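Long-range contacts in carboxypeptidase A (Helicoverpa armigera, PDB 1JQG), which probably acts as a zinc-dependent metallocarboxypeptidase of the M14 family, removing residues from the C-terminal end of peptides, and is seen here as its proenzyme: residues M48-S53 against C270-H275; L179-E184 against D252-F257; W185-A190 against L303-F308. All coordinates share one frame; numbering follows the deposited sequence.

Interaction 1 of 3, residues M48-S53 against C270-H275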
loop_
_atom_site.group_PDB
_atom_site.type_symbol
_atom_site.label_atom_id
_atom_site.label_comp_id
_atom_site.label_asym_id
_atom_site.label_seq_id
_atom_site.Cartn_x
_atom_site.Cartn_y
_atom_site.Cartn_z
ATOM N N MET A 48 -1.968 21.497 -5.377
ATOM C CA MET A 48 -2.664 20.221 -5.229
ATOM C C MET A 48 -2.343 19.195 -6.309
ATOM O O MET A 48 -3.220 18.682 -7.009
ATOM C CB MET A 48 -4.175 20.432 -5.095
ATOM C CG MET A 48 -4.596 21.273 -3.892
ATOM S SD MET A 48 -6.308 21.794 -3.873
ATOM C CE MET A 48 -6.440 22.989 -5.161
ATOM N N LEU A 49 -1.061 18.939 -6.513
ATOM C CA LEU A 49 -0.594 17.980 -7.505
ATOM C C LEU A 49 -0.535 16.559 -6.943
ATOM O O LEU A 49 -0.443 16.360 -5.742
ATOM C CB LEU A 49 0.803 18.360 -8.047
ATOM C CG LEU A 49 0.902 19.803 -8.582
ATOM C CD1 LEU A 49 2.357 20.202 -8.810
ATOM C CD2 LEU A 49 0.054 19.899 -9.854
ATOM N N ASP A 50 -0.553 15.587 -7.834
ATOM C CA ASP A 50 -0.428 14.182 -7.464
ATOM C C ASP A 50 1.058 13.803 -7.388
ATOM O O ASP A 50 1.698 13.526 -8.411
ATOM C CB ASP A 50 -1.168 13.322 -8.496
ATOM C CG ASP A 50 -1.236 11.860 -8.114
ATOM O OD1 ASP A 50 -0.830 11.533 -6.983
ATOM O OD2 ASP A 50 -1.671 11.015 -8.921
ATOM N N VAL A 51 1.596 13.800 -6.184
ATOM C CA VAL A 51 2.969 13.406 -5.918
ATOM C C VAL A 51 3.132 11.905 -5.770
ATOM O O VAL A 51 2.723 11.307 -4.753
ATOM C CB VAL A 51 3.479 14.080 -4.624
ATOM C CG1 VAL A 51 4.933 13.698 -4.359
ATOM C CG2 VAL A 51 3.310 15.585 -4.751
ATOM N N TRP A 52 3.621 11.260 -6.800
ATOM C CA TRP A 52 3.871 9.807 -6.777
ATOM C C TRP A 52 5.041 9.455 -5.862
ATOM O O TRP A 52 4.950 8.496 -5.124
ATOM C CB TRP A 52 4.181 9.329 -8.206
ATOM C CG TRP A 52 3.011 9.376 -9.128
ATOM C CD1 TRP A 52 1.747 9.843 -8.839
ATOM C CD2 TRP A 52 2.963 8.976 -10.504
ATOM N NE1 TRP A 52 0.935 9.741 -9.937
ATOM C CE2 TRP A 52 1.673 9.208 -10.974
ATOM C CE3 TRP A 52 3.904 8.418 -11.371
ATOM C CZ2 TRP A 52 1.280 8.900 -12.281
ATOM C CZ3 TRP A 52 3.519 8.122 -12.686
ATOM C CH2 TRP A 52 2.198 8.368 -13.128
ATOM N N SER A 53 6.103 10.277 -5.890
ATOM C CA SER A 53 7.266 10.044 -5.038
ATOM C C SER A 53 7.948 11.360 -4.693
ATOM O O SER A 53 8.112 12.221 -5.548
ATOM C CB SER A 53 8.295 9.107 -5.682
ATOM O OG SER A 53 8.561 9.580 -6.997
ATOM N N CYS A 270 -9.561 18.671 -1.317
ATOM C CA CYS A 270 -9.150 18.566 -2.717
ATOM C C CYS A 270 -7.770 17.968 -2.843
ATOM O O CYS A 270 -7.371 17.498 -3.909
ATOM C CB CYS A 270 -9.185 19.983 -3.307
ATOM S SG CYS A 270 -10.859 20.699 -3.343
ATOM N N SER A 271 -7.027 17.948 -1.748
ATOM C CA SER A 271 -5.710 17.296 -1.729
ATOM C C SER A 271 -5.797 15.784 -1.617
ATOM O O SER A 271 -6.719 15.276 -0.954
ATOM C CB SER A 271 -4.890 17.865 -0.573
ATOM O OG SER A 271 -3.646 17.194 -0.508
ATOM N N ASP A 272 -4.809 15.077 -2.155
ATOM C CA ASP A 272 -4.733 13.626 -2.079
ATOM C C ASP A 272 -4.282 13.140 -0.703
ATOM O O ASP A 272 -4.225 11.945 -0.507
ATOM C CB ASP A 272 -3.805 13.077 -3.166
ATOM C CG ASP A 272 -4.421 13.137 -4.541
ATOM O OD1 ASP A 272 -5.607 12.739 -4.621
ATOM O OD2 ASP A 272 -3.745 13.564 -5.485
ATOM N N THR A 273 -3.814 14.035 0.162
ATOM C CA THR A 273 -3.352 13.712 1.496
ATOM C C THR A 273 -4.224 14.290 2.583
ATOM O O THR A 273 -3.755 14.508 3.686
ATOM C CB THR A 273 -1.889 14.194 1.688
ATOM O OG1 THR A 273 -1.776 15.588 1.590
ATOM C CG2 THR A 273 -1.045 13.517 0.636
ATOM N N PHE A 274 -5.493 14.530 2.286
ATOM C CA PHE A 274 -6.462 15.014 3.256
ATOM C C PHE A 274 -6.660 14.029 4.399
ATOM O O PHE A 274 -7.059 12.917 4.059
ATOM C CB PHE A 274 -7.799 15.287 2.573
ATOM C CG PHE A 274 -8.855 15.855 3.487
ATOM C CD1 PHE A 274 -8.553 16.916 4.318
ATOM C CD2 PHE A 274 -10.147 15.319 3.497
ATOM C CE1 PHE A 274 -9.511 17.467 5.162
ATOM C CE2 PHE A 274 -11.099 15.867 4.334
ATOM C CZ PHE A 274 -10.788 16.941 5.166
ATOM N N HIS A 275 -6.522 14.510 5.639
ATOM C CA HIS A 275 -6.575 13.681 6.823
ATOM C C HIS A 275 -7.995 13.379 7.280
ATOM O O HIS A 275 -8.150 12.570 8.214
ATOM C CB HIS A 275 -5.715 14.295 7.938
ATOM C CG HIS A 275 -5.962 15.729 8.244
ATOM N ND1 HIS A 275 -7.251 16.243 8.339
ATOM C CD2 HIS A 275 -5.104 16.756 8.518
ATOM C CE1 HIS A 275 -7.145 17.535 8.624
ATOM N NE2 HIS A 275 -5.865 17.858 8.742
#
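Met48 and Cys270 meet in a small, partly buried contact between the activation peptide and the zinc carboxypeptidase domain, in which one sulfur-to-methylene touch stands beside a pair of acids and no hydrogen bond spans the two segments. Met48 SD lies 3.4 Å from Cys270 CB, next to the sulfur that closes the disulfide with Cys248. With CG anti to the carbonyl carbon, the extended turn at chi2 (169°) carries SD to the cysteine; the bend at chi3 only turns the terminal methyl CE. The two segments bury 186 Å² between them.

Farther along, the carboxylates of Asp50 and Asp272 approach with OD1 of Asp50 3.9 Å from OD2 of Asp272, their planes 61° apart. Such a pairing of like charges would probably be unfavourable alone; Asp50, however, has its main polar partner in Arg183, whose NH1 forms a salt bridge to OD2. A weak bond from Trp52 NE1 reaches the same OD2 at 3.1 Å. On the enzyme side, Ser271 OG accepts from Thr273 N at 3.2 Å, nearly straight at 173°, an ST turn inside the type I turn from Ser271 to Phe274.

Met48, with positive phi, is the first non-helical residue after helix 34-46, in a Schellman motif, and the chain continues into strand 50-53, an outermost strand of the antiparallel prodomain sheet, where Asp50 pairs with Leu64 of strand 61-65. The opposing loop runs between helices 221-228 and 283-294.

Interaction 2 of 3, residues L179-E184 against D252-F257. With ZN (zinc ion), chain B.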
loop_
_atom_site.group_PDB
_atom_site.type_symbol
_atom_site.label_atom_id
_atom_site.label_comp_id
_atom_site.label_asym_id
_atom_site.label_seq_id
_atom_site.Cartn_x
_atom_site.Cartn_y
_atom_site.Cartn_z
ATOM N N LEU A 179 -4.012 -2.591 -0.388
ATOM C CA LEU A 179 -5.004 -1.779 -1.065
ATOM C C LEU A 179 -5.618 -0.674 -0.222
ATOM O O LEU A 179 -6.678 -0.178 -0.512
ATOM C CB LEU A 179 -6.073 -2.655 -1.712
ATOM C CG LEU A 179 -5.658 -3.422 -2.987
ATOM C CD1 LEU A 179 -6.817 -4.189 -3.601
ATOM C CD2 LEU A 179 -5.032 -2.554 -4.070
ATOM N N LEU A 180 -4.902 -0.162 0.757
ATOM C CA LEU A 180 -5.301 0.983 1.550
ATOM C C LEU A 180 -5.387 2.206 0.615
ATOM O O LEU A 180 -6.330 2.999 0.696
ATOM C CB LEU A 180 -4.351 1.192 2.724
ATOM C CG LEU A 180 -4.799 2.166 3.818
ATOM C CD1 LEU A 180 -6.055 1.660 4.455
ATOM C CD2 LEU A 180 -3.751 2.457 4.877
ATOM N N HIS A 181 -4.393 2.350 -0.248
ATOM C CA HIS A 181 -4.372 3.291 -1.342
ATOM C C HIS A 181 -4.765 2.509 -2.598
ATOM O O HIS A 181 -3.992 1.776 -3.255
ATOM C CB HIS A 181 -2.994 3.905 -1.488
ATOM C CG HIS A 181 -2.681 4.942 -0.472
ATOM N ND1 HIS A 181 -1.478 5.228 0.033
ATOM C CD2 HIS A 181 -3.422 5.854 0.204
ATOM C CE1 HIS A 181 -1.316 6.161 0.905
ATOM N NE2 HIS A 181 -2.573 6.571 1.023
ATOM N N CYS A 182 -6.026 2.626 -2.993
ATOM C CA CYS A 182 -6.622 1.861 -4.056
ATOM C C CYS A 182 -5.942 1.802 -5.387
ATOM O O CYS A 182 -6.143 0.824 -6.119
ATOM C CB CYS A 182 -8.049 2.366 -4.106
ATOM S SG CYS A 182 -8.314 4.125 -4.275
ATOM N N ARG A 183 -5.087 2.730 -5.745
ATOM C CA ARG A 183 -4.403 2.738 -7.038
ATOM C C ARG A 183 -3.161 1.854 -7.053
ATOM O O ARG A 183 -2.583 1.574 -8.113
ATOM C CB ARG A 183 -3.949 4.114 -7.476
ATOM C CG ARG A 183 -2.964 4.828 -6.593
ATOM C CD ARG A 183 -2.749 6.268 -7.032
ATOM N NE ARG A 183 -1.597 6.890 -6.360
ATOM C CZ ARG A 183 -1.324 8.185 -6.493
ATOM N NH1 ARG A 183 -2.055 8.962 -7.270
ATOM N NH2 ARG A 183 -0.285 8.747 -5.928
ATOM N N GLU A 184 -2.737 1.410 -5.860
ATOM C CA GLU A 184 -1.585 0.518 -5.785
ATOM C C GLU A 184 -1.956 -0.949 -5.997
ATOM O O GLU A 184 -1.962 -1.734 -5.045
ATOM C CB GLU A 184 -0.882 0.706 -4.444
ATOM C CG GLU A 184 -0.523 2.131 -4.186
ATOM C CD GLU A 184 -0.096 2.361 -2.758
ATOM O OE1 GLU A 184 0.242 3.572 -2.663
ATOM O OE2 GLU A 184 -0.158 1.430 -1.975
ATOM N N ASP A 252 -7.520 10.570 2.558
ATOM C CA ASP A 252 -6.361 9.683 2.495
ATOM C C ASP A 252 -6.354 8.829 3.774
ATOM O O ASP A 252 -6.051 9.311 4.868
ATOM C CB ASP A 252 -5.082 10.506 2.420
ATOM C CG ASP A 252 -3.832 9.678 2.198
ATOM O OD1 ASP A 252 -2.798 10.306 1.894
ATOM O OD2 ASP A 252 -3.902 8.425 2.326
ATOM N N LEU A 253 -6.686 7.545 3.585
ATOM C CA LEU A 253 -6.782 6.648 4.765
ATOM C C LEU A 253 -5.486 6.427 5.504
ATOM O O LEU A 253 -5.441 6.108 6.684
ATOM C CB LEU A 253 -7.357 5.303 4.339
ATOM C CG LEU A 253 -8.790 5.294 3.817
ATOM C CD1 LEU A 253 -9.164 3.891 3.335
ATOM C CD2 LEU A 253 -9.767 5.762 4.920
ATOM N N ASN A 254 -4.348 6.675 4.858
ATOM C CA ASN A 254 -3.043 6.517 5.493
ATOM C C ASN A 254 -2.658 7.777 6.234
ATOM O O ASN A 254 -1.502 7.993 6.610
ATOM C CB ASN A 254 -1.982 6.091 4.480
ATOM C CG ASN A 254 -0.913 5.200 5.137
ATOM O OD1 ASN A 254 -1.157 4.635 6.211
ATOM N ND2 ASN A 254 0.262 5.058 4.544
ATOM N N ARG A 255 -3.616 8.669 6.454
ATOM C CA ARG A 255 -3.414 9.905 7.191
ATOM C C ARG A 255 -4.569 10.053 8.204
ATOM O O ARG A 255 -4.696 11.024 8.922
ATOM C CB ARG A 255 -3.353 11.123 6.305
ATOM C CG ARG A 255 -2.454 11.074 5.084
ATOM C CD ARG A 255 -1.022 11.393 5.488
ATOM N NE ARG A 255 -0.142 11.185 4.351
ATOM C CZ ARG A 255 0.829 12.008 3.999
ATOM N NH1 ARG A 255 1.053 13.113 4.710
ATOM N NH2 ARG A 255 1.553 11.697 2.924
ATOM N N ASN A 256 -5.438 9.052 8.262
ATOM C CA ASN A 256 -6.595 9.033 9.131
ATOM C C ASN A 256 -6.431 8.193 10.401
ATOM O O ASN A 256 -7.387 7.961 11.157
ATOM C CB ASN A 256 -7.768 8.496 8.309
ATOM C CG ASN A 256 -9.112 8.922 8.891
ATOM O OD1 ASN A 256 -9.344 10.106 9.049
ATOM N ND2 ASN A 256 -9.929 7.902 9.155
ATOM N N PHE A 257 -5.199 7.767 10.713
ATOM C CA PHE A 257 -4.962 6.974 11.940
ATOM C C PHE A 257 -4.529 7.823 13.110
ATOM O O PHE A 257 -4.039 8.916 12.916
ATOM C CB PHE A 257 -3.940 5.866 11.697
ATOM C CG PHE A 257 -4.468 4.725 10.864
ATOM C CD1 PHE A 257 -4.599 4.832 9.489
ATOM C CD2 PHE A 257 -4.884 3.539 11.469
ATOM C CE1 PHE A 257 -5.117 3.795 8.745
ATOM C CE2 PHE A 257 -5.396 2.480 10.743
ATOM C CZ PHE A 257 -5.503 2.605 9.356
HETATM ZN ZN ZN B . 0.412 4.144 -0.492
HETATM O O HOH W 1 -6.750 5.706 0.909
HETATM O O HOH W 2 2.358 5.581 -0.141
#
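Asp252 OD2 is gripped by two donors, His181 NE2 at 2.6 Å and the backbone N of Asn254 at 3.1 Å, which reach it from opposite faces of the carboxylate plane. The histidine N-H meets the oxygen on its syn side, 25° out of the carboxylate plane, while the oxygen lies almost exactly in the imidazole plane. The second bond comes from above the carboxylate and makes an Asx turn. The other oxygen, OD1, has a salt bridge to Arg235 and a long, charge-only approach from Arg255 NE, so neighbouring positive charge probably stabilises the carboxylate as an anion.

On the far side of the ring, His181 ND1 binds the zinc ion at 2.2 Å. Asp252 is thus a second-shell residue that, with the metal, helps to fix the rotation of the imidazole, and an alanine here would probably leave NE2 without its acceptor and the ring, held mainly by its zinc bond, somewhat freer to turn. Glu184 OE1, His306 ND1 and a water complete the observed zinc site; His181 and Glu184, three residues apart, belong to the HxxE...H signature of M14 carboxypeptidases. The type I turn from His181 to Glu184 brings both ligands to the metal. Asn254 CB adds an oblique touch on the imidazole, 3.5 Å from NE2.

Beside this polar centre, Leu180 lies with CD1 3.9 Å from Leu253 CB. Its other methyl, CD2, reaches Asn254 OD1 at 3.6 Å, an oxygen that accepts from the backbone N of Ala366. A bridging water donates a hydrogen bond to Leu180 O and accepts one from Leu253 N at 3.2 Å. Helix 283-294 closes over the leucines through Ile288 and Glu284.

Interaction 3 of 3, residues W185-A190 against L303-F308. With ZN (zinc ion), chain B.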
loop_
_atom_site.group_PDB
_atom_site.type_symbol
_atom_site.label_atom_id
_atom_site.label_comp_id
_atom_site.label_asym_id
_atom_site.label_seq_id
_atom_site.Cartn_x
_atom_site.Cartn_y
_atom_site.Cartn_z
ATOM N N TRP A 185 -2.302 -1.301 -7.240
ATOM C CA TRP A 185 -2.835 -2.588 -7.608
ATOM C C TRP A 185 -1.921 -3.755 -7.385
ATOM O O TRP A 185 -2.322 -4.831 -6.973
ATOM C CB TRP A 185 -3.276 -2.607 -9.086
ATOM C CG TRP A 185 -4.534 -1.830 -9.341
ATOM C CD1 TRP A 185 -5.211 -1.014 -8.475
ATOM C CD2 TRP A 185 -5.274 -1.795 -10.573
ATOM N NE1 TRP A 185 -6.325 -0.477 -9.106
ATOM C CE2 TRP A 185 -6.372 -0.932 -10.386
ATOM C CE3 TRP A 185 -5.093 -2.412 -11.829
ATOM C CZ2 TRP A 185 -7.284 -0.686 -11.399
ATOM C CZ3 TRP A 185 -6.019 -2.151 -12.830
ATOM C CH2 TRP A 185 -7.093 -1.297 -12.609
ATOM N N VAL A 186 -0.624 -3.558 -7.515
ATOM C CA VAL A 186 0.369 -4.592 -7.294
ATOM C C VAL A 186 0.436 -5.083 -5.843
ATOM O O VAL A 186 1.081 -6.100 -5.579
ATOM C CB VAL A 186 1.748 -4.123 -7.809
ATOM C CG1 VAL A 186 2.467 -3.115 -6.916
ATOM C CG2 VAL A 186 2.641 -5.338 -8.061
ATOM N N THR A 187 -0.250 -4.427 -4.892
ATOM C CA THR A 187 -0.245 -4.843 -3.506
ATOM C C THR A 187 -1.145 -6.044 -3.242
ATOM O O THR A 187 -0.863 -6.822 -2.274
ATOM C CB THR A 187 -0.620 -3.717 -2.538
ATOM O OG1 THR A 187 -1.961 -3.265 -2.758
ATOM C CG2 THR A 187 0.376 -2.580 -2.698
ATOM N N LEU A 188 -2.209 -6.201 -4.020
ATOM C CA LEU A 188 -3.176 -7.274 -3.860
ATOM C C LEU A 188 -2.609 -8.645 -4.144
ATOM O O LEU A 188 -2.618 -9.575 -3.312
ATOM C CB LEU A 188 -4.438 -7.026 -4.699
ATOM C CG LEU A 188 -5.552 -8.089 -4.560
ATOM C CD1 LEU A 188 -6.113 -8.243 -3.140
ATOM C CD2 LEU A 188 -6.745 -7.850 -5.473
ATOM N N PRO A 189 -1.889 -8.834 -5.256
ATOM C CA PRO A 189 -1.200 -10.090 -5.529
ATOM C C PRO A 189 -0.339 -10.559 -4.378
ATOM O O PRO A 189 -0.068 -11.748 -4.125
ATOM C CB PRO A 189 -0.389 -9.766 -6.788
ATOM C CG PRO A 189 -1.184 -8.691 -7.473
ATOM C CD PRO A 189 -1.686 -7.839 -6.341
ATOM N N ALA A 190 0.386 -9.612 -3.732
ATOM C CA ALA A 190 1.279 -9.951 -2.631
ATOM C C ALA A 190 0.545 -10.573 -1.454
ATOM O O ALA A 190 0.898 -11.611 -0.902
ATOM C CB ALA A 190 1.988 -8.704 -2.152
ATOM N N LEU A 303 1.971 -5.532 8.995
ATOM C CA LEU A 303 2.489 -5.123 7.709
ATOM C C LEU A 303 1.436 -4.400 6.869
ATOM O O LEU A 303 0.390 -4.928 6.522
ATOM C CB LEU A 303 3.081 -6.317 6.938
ATOM C CG LEU A 303 4.195 -7.110 7.613
ATOM C CD1 LEU A 303 4.626 -8.315 6.794
ATOM C CD2 LEU A 303 5.407 -6.234 7.922
ATOM N N ASP A 304 1.724 -3.168 6.506
ATOM C CA ASP A 304 0.873 -2.369 5.620
ATOM C C ASP A 304 1.561 -2.326 4.261
ATOM O O ASP A 304 2.548 -1.591 4.084
ATOM C CB ASP A 304 0.699 -0.960 6.204
ATOM C CG ASP A 304 -0.302 -0.123 5.441
ATOM O OD1 ASP A 304 -1.064 -0.644 4.607
ATOM O OD2 ASP A 304 -0.334 1.108 5.682
ATOM N N ILE A 305 1.058 -3.117 3.332
ATOM C CA ILE A 305 1.668 -3.258 2.020
ATOM C C ILE A 305 1.238 -2.188 1.037
ATOM O O ILE A 305 0.111 -2.167 0.548
ATOM C CB ILE A 305 1.453 -4.686 1.437
ATOM C CG1 ILE A 305 2.049 -5.702 2.457
ATOM C CG2 ILE A 305 2.136 -4.881 0.096
ATOM C CD1 ILE A 305 1.829 -7.158 2.112
ATOM N N HIS A 306 2.195 -1.363 0.633
ATOM C CA HIS A 306 1.986 -0.349 -0.367
ATOM C C HIS A 306 2.904 -0.588 -1.581
ATOM O O HIS A 306 3.696 -1.487 -1.692
ATOM C CB HIS A 306 2.323 1.063 0.176
ATOM C CG HIS A 306 1.391 1.505 1.253
ATOM N ND1 HIS A 306 0.368 2.368 1.064
ATOM C CD2 HIS A 306 1.248 1.217 2.574
ATOM C CE1 HIS A 306 -0.336 2.693 2.085
ATOM N NE2 HIS A 306 0.186 1.953 3.045
ATOM N N SER A 307 2.676 0.278 -2.555
ATOM C CA SER A 307 3.371 0.420 -3.759
ATOM C C SER A 307 3.454 1.913 -4.225
ATOM O O SER A 307 2.649 2.716 -3.750
ATOM C CB SER A 307 2.895 -0.320 -5.016
ATOM O OG SER A 307 1.798 0.333 -5.642
ATOM N N PHE A 308 4.545 2.665 -4.272
ATOM C CA PHE A 308 5.652 2.175 -5.078
ATOM C C PHE A 308 7.026 2.586 -4.552
ATOM O O PHE A 308 7.090 3.712 -3.968
ATOM C CB PHE A 308 5.510 2.145 -6.598
ATOM C CG PHE A 308 5.815 3.474 -7.208
ATOM C CD1 PHE A 308 7.130 3.768 -7.538
ATOM C CD2 PHE A 308 4.860 4.441 -7.446
ATOM C CE1 PHE A 308 7.488 4.978 -8.091
ATOM C CE2 PHE A 308 5.204 5.656 -7.993
ATOM C CZ PHE A 308 6.517 5.932 -8.327
HETATM ZN ZN ZN B . 0.412 4.144 -0.492
HETATM O O HOH W 2 2.358 5.581 -0.141
#
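Thr187 turns CG2 anti to its own carbonyl carbon, with OG1 at chi1 63°, and this splits its side chain into two roles: the methyl lies over the strand backbone, 3.3 Å from Ile305 O and 3.4 Å from His306 C, while the hydroxyl hydrogen-bonds to Glu184 O. Ile305 sets CG2 anti to the backbone N, and that branch stands 4.0 Å from Thr187 CB. One turn on, Ala190 CB approaches the same CG2 at 4.4 Å. At the other end Val186 CG1 packs against Ser307 CB at 3.4 Å. No hydrogen bond crosses between the segments, so the seam is held by apolar and methyl-to-backbone contacts.

The strand sends alternate side chains to opposite sides. Ile305 and Ser307 point toward residues 185-190, whereas His306 points away from them and binds the zinc ion through ND1 at 2.4 Å. Its NE2 donates to Asp304 OD2 at 2.8 Å, with the acceptor 8° out of the ring plane, which would help to fix the imidazole's rotation. Helix 187-200 thus packs on strand 299-307 of the mixed eight-stranded sheet, an arrangement characteristic of the alpha/beta carboxypeptidase fold, whose strand carries a zinc ligand, His306, near its C-terminal end.

Interactions 2 and 3 are buried and share the zinc ion and its water: residues 179-184 supply two ligands and 303-308 the third, and Glu184 OE2 also accepts from Ser307 N in a probable hydrogen bond. Their chemistry divides by place, with polar second-shell bonding in interaction 2 and apolar helix-on-sheet packing in interaction 3. Interaction 1 is nearer the surface, smaller in area, and joins the prodomain to the enzyme rather than two parts of the catalytic domain. It still connects inward to interaction 2 through the Asp50-Arg183 salt bridge and a probable backbone bond between Phe274 and Asp252, while Trp52 packs on Phe308 of interaction 3.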